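PDB 4F7A: putative uncharacterized protein from Bacteroides vulgatus, which is a SusD/RagB-family outer membrane lipoprotein that probably binds mucin O-glycans at the cell surface for nutrient uptake. Local coordinates for residues A[213-218]-A[501-506]. Sequence-based numbering, arbitrary orientation.
Sequences NVDKTL and RLWWDT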
ATOM      1  N   ASN A 213       9.349   0.285 -15.018  1.00 11.17           N
ATOM      2  CA  ASN A 213      10.011   1.466 -15.585  1.00 13.04           C
ATOM      3  C   ASN A 213      11.514   1.375 -15.477  1.00 14.22           C
ATOM      4  O   ASN A 213      12.201   1.770 -16.405  1.00 14.99           O
ATOM      5  CB  ASN A 213       9.558   2.760 -14.923  1.00 11.39           C
ATOM      6  CG  ASN A 213       8.143   3.123 -15.255  1.00 14.07           C
ATOM      7  OD1 ASN A 213       7.625   2.803 -16.353  1.00 14.90           O
ATOM      8  ND2 ASN A 213       7.507   3.842 -14.336  1.00 11.72           N
ATOM      9  N   VAL A 214      12.021   0.843 -14.363  1.00 14.97           N
ATOM     10  CA  VAL A 214      13.480   0.701 -14.165  1.00 13.96           C
ATOM     11  C   VAL A 214      14.098  -0.514 -14.831  1.00 15.80           C
ATOM     12  O   VAL A 214      15.260  -0.460 -15.269  1.00 15.45           O
ATOM     13  CB  VAL A 214      13.868   0.742 -12.641  1.00 15.41           C
ATOM     14  CG1 VAL A 214      13.391  -0.500 -11.899  1.00 12.14           C
ATOM     15  CG2 VAL A 214      15.371   0.917 -12.466  1.00 13.13           C
ATOM     16  N   ASP A 215      13.358  -1.616 -14.908  1.00 15.71           N
ATOM     17  CA  ASP A 215      13.914  -2.882 -15.393  1.00 18.20           C
ATOM     18  C   ASP A 215      12.861  -3.691 -16.141  1.00 16.06           C
ATOM     19  O   ASP A 215      12.229  -4.615 -15.586  1.00 14.41           O
ATOM     20  CB  ASP A 215      14.502  -3.674 -14.223  1.00 17.58           C
ATOM     21  CG  ASP A 215      15.424  -4.812 -14.665  1.00 21.95           C
ATOM     22  OD1 ASP A 215      15.300  -5.296 -15.796  1.00 16.55           O
ATOM     23  OD2 ASP A 215      16.266  -5.258 -13.852  1.00 21.75           O
ATOM     24  N   LYS A 216      12.661  -3.337 -17.409  1.00 16.36           N
ATOM     25  CA  LYS A 216      11.614  -3.966 -18.200  1.00 16.61           C
ATOM     26  C   LYS A 216      11.839  -5.457 -18.372  1.00 15.90           C
ATOM     27  O   LYS A 216      10.874  -6.231 -18.427  1.00 18.37           O
ATOM     28  CB  LYS A 216      11.483  -3.308 -19.578  1.00 19.98           C
ATOM     29  CG  LYS A 216      10.332  -3.870 -20.412  1.00 26.39           C
ATOM     30  CD  LYS A 216      10.173  -3.100 -21.737  1.00 32.22           C
ATOM     31  CE  LYS A 216       9.136  -3.766 -22.657  1.00 32.95           C
ATOM     32  NZ  LYS A 216       8.967  -2.983 -23.919  1.00 32.64           N
ATOM     33  N   THR A 217      13.100  -5.864 -18.477  1.00 16.88           N
ATOM     34  CA  THR A 217      13.432  -7.275 -18.640  1.00 18.07           C
ATOM     35  C   THR A 217      12.979  -8.102 -17.443  1.00 16.73           C
ATOM     36  O   THR A 217      12.377  -9.136 -17.628  1.00 15.80           O
ATOM     37  CB  THR A 217      14.946  -7.470 -18.859  1.00 19.48           C
ATOM     38  OG1 THR A 217      15.307  -6.801 -20.063  1.00 23.97           O
ATOM     39  CG2 THR A 217      15.303  -8.947 -18.965  1.00 23.98           C
ATOM     40  N   LEU A 218      13.249  -7.625 -16.230  1.00 14.97           N
ATOM     41  CA  LEU A 218      12.791  -8.280 -14.986  1.00 15.94           C
ATOM     42  C   LEU A 218      11.278  -8.257 -14.868  1.00 14.76           C
ATOM     43  O   LEU A 218      10.659  -9.278 -14.548  1.00 17.36           O
ATOM     44  CB  LEU A 218      13.367  -7.569 -13.761  1.00 18.61           C
ATOM     45  CG  LEU A 218      13.185  -8.189 -12.358  1.00 21.27           C
ATOM     46  CD1 LEU A 218      13.651  -9.671 -12.310  1.00 21.20           C
ATOM     47  CD2 LEU A 218      13.966  -7.337 -11.338  1.00 21.92           C
ATOM     48  N   ARG A 501      14.899   9.900  -5.121  1.00 11.60           N
ATOM     49  CA  ARG A 501      14.128   8.853  -5.758  1.00 13.99           C
ATOM     50  C   ARG A 501      14.630   7.454  -5.389  1.00 13.53           C
ATOM     51  O   ARG A 501      15.850   7.176  -5.400  1.00 12.66           O
ATOM     52  CB  ARG A 501      14.159   8.996  -7.295  1.00 13.28           C
ATOM     53  CG  ARG A 501      13.458  10.223  -7.829  1.00 17.63           C
ATOM     54  CD  ARG A 501      13.406  10.187  -9.332  1.00 20.21           C
ATOM     55  NE  ARG A 501      12.984  11.470  -9.884  1.00 17.63           N
ATOM     56  CZ  ARG A 501      11.725  11.879 -10.011  1.00 20.64           C
ATOM     57  NH1 ARG A 501      10.690  11.128  -9.630  1.00 13.70           N
ATOM     58  NH2 ARG A 501      11.494  13.073 -10.537  1.00 22.21           N
ATOM     59  N   LEU A 502      13.675   6.559  -5.140  1.00 11.95           N
ATOM     60  CA  LEU A 502      13.998   5.147  -4.965  1.00 12.00           C
ATOM     61  C   LEU A 502      14.342   4.513  -6.304  1.00 13.01           C
ATOM     62  O   LEU A 502      14.068   5.093  -7.359  1.00 13.36           O
ATOM     63  CB  LEU A 502      12.849   4.430  -4.272  1.00 14.19           C
ATOM     64  CG  LEU A 502      12.522   5.015  -2.899  1.00 15.13           C
ATOM     65  CD1 LEU A 502      11.435   4.197  -2.223  1.00 12.75           C
ATOM     66  CD2 LEU A 502      13.809   5.101  -2.027  1.00 11.24           C
ATOM     67  N   TRP A 503      14.988   3.350  -6.255  1.00 14.47           N
ATOM     68  CA  TRP A 503      15.444   2.648  -7.445  1.00 15.14           C
ATOM     69  C   TRP A 503      14.339   2.472  -8.505  1.00 12.43           C
ATOM     70  O   TRP A 503      14.570   2.721  -9.696  1.00 13.39           O
ATOM     71  CB  TRP A 503      16.055   1.290  -7.054  1.00 14.01           C
ATOM     72  CG  TRP A 503      16.374   0.364  -8.220  1.00 14.05           C
ATOM     73  CD1 TRP A 503      17.396   0.481  -9.129  1.00 17.71           C
ATOM     74  CD2 TRP A 503      15.658  -0.820  -8.573  1.00 16.66           C
ATOM     75  NE1 TRP A 503      17.356  -0.578 -10.019  1.00 17.07           N
ATOM     76  CE2 TRP A 503      16.297  -1.386  -9.700  1.00 14.54           C
ATOM     77  CE3 TRP A 503      14.562  -1.485  -8.020  1.00 17.50           C
ATOM     78  CZ2 TRP A 503      15.859  -2.580 -10.286  1.00 17.96           C
ATOM     79  CZ3 TRP A 503      14.108  -2.659  -8.624  1.00 16.52           C
ATOM     80  CH2 TRP A 503      14.760  -3.196  -9.736  1.00 17.63           C
ATOM     81  N   TRP A 504      13.143   2.070  -8.088  1.00 11.76           N
ATOM     82  CA  TRP A 504      12.043   1.858  -9.052  1.00 12.85           C
ATOM     83  C   TRP A 504      11.363   3.107  -9.574  1.00 12.09           C
ATOM     84  O   TRP A 504      10.526   3.014 -10.476  1.00 13.21           O
ATOM     85  CB  TRP A 504      10.995   0.866  -8.551  1.00 10.96           C
ATOM     86  CG  TRP A 504      10.440   1.050  -7.149  1.00 11.70           C
ATOM     87  CD1 TRP A 504      10.546   0.146  -6.125  1.00 11.20           C
ATOM     88  CD2 TRP A 504       9.622   2.119  -6.640  1.00 14.18           C
ATOM     89  NE1 TRP A 504       9.879   0.592  -5.022  1.00 12.76           N
ATOM     90  CE2 TRP A 504       9.312   1.805  -5.299  1.00  9.48           C
ATOM     91  CE3 TRP A 504       9.142   3.307  -7.170  1.00 10.42           C
ATOM     92  CZ2 TRP A 504       8.519   2.621  -4.509  1.00 10.03           C
ATOM     93  CZ3 TRP A 504       8.386   4.127  -6.395  1.00 12.24           C
ATOM     94  CH2 TRP A 504       8.084   3.793  -5.057  1.00 12.23           C
ATOM     95  N   ASP A 505      11.761   4.256  -9.049  1.00 11.46           N
ATOM     96  CA  ASP A 505      11.214   5.565  -9.403  1.00 11.46           C
ATOM     97  C   ASP A 505      12.186   6.209 -10.386  1.00 13.36           C
ATOM     98  O   ASP A 505      13.240   6.720  -9.985  1.00 13.97           O
ATOM     99  CB  ASP A 505      11.082   6.404  -8.116  1.00 13.77           C
ATOM    100  CG  ASP A 505      10.601   7.822  -8.353  1.00 17.83           C
ATOM    101  OD1 ASP A 505      10.378   8.213  -9.523  1.00 14.02           O
ATOM    102  OD2 ASP A 505      10.445   8.545  -7.346  1.00 16.88           O
ATOM    103  N   THR A 506      11.839   6.164 -11.669  1.00 13.18           N
ATOM    104  CA  THR A 506      12.696   6.725 -12.726  1.00 14.33           C
ATOM    105  C   THR A 506      12.291   8.149 -13.083  1.00 16.22           C
ATOM    106  O   THR A 506      12.956   8.803 -13.870  1.00 17.50           O
ATOM    107  CB  THR A 506      12.616   5.877 -14.004  1.00 16.70           C
ATOM    108  OG1 THR A 506      11.258   5.852 -14.459  1.00 15.10           O
ATOM    109  CG2 THR A 506      13.086   4.453 -13.729  1.00 17.18           C
TER
HETATM  110  O   HOH W   1       9.191   4.823 -12.127  1.00 18.03           O
HETATM  111  O   HOH W   2       9.998   0.890 -12.095  1.00 11.35           O
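The turn joining helix 193-210 to helix 216-228, in this largely helical, TPR-like SusD homologue, lays Val214 on the indole of Trp503, within a type I beta turn near the C-terminus. Val214 CG1 stands 3.6 Å from the centroid of the six-membered ring of Trp503 and only 12° off the ring normal, which identifies a CH-pi contact over the face. CG2 of the same valine sits over the pyrrole side, 3.5 Å from Trp503 NE1, so the two methyls lie side by side over one face. This follows from the valine chi1 of 69°, which sets CG1 between backbone N and carbonyl carbon and CG2 anti to N. On the Trp503 side, CG anti to N brings the ring beneath the valine, while Gln151 and Glu152 of helix 151-174 also touch it.

The beta turn spans Leu502 to Asp505, closed by Asp505 N bonding to Leu502 O, and it presents Trp504 O to two waters. Both donate to Trp504 O, water 1 at 2.8 Å and water 2 at 2.7 Å. Water 1 also accepts from Asn213 ND2 and Thr506 N, and water 2 from Val214 N; with no direct hydrogen bond between the segments, these bridges supply their polar link. Asn213 is further fixed by Arg347 and Asn510 at OD1 and by Asn509 at ND2.

Thr506 packs its CG2 against Val214 CA at 3.8 Å, and Thr506 OG1 comes to 3.6 Å from Asn213 CB. Asp215 N-caps helix 216-228: its OD1 accepts from Leu218 N from above the carboxylate plane, in a nearly straight bond (166°). At the end of the Leu502-Asp505 turn, the Asp505 carboxylate forms salt bridges with Arg501 NH1 through OD1 and Arg469 NH1 through OD2.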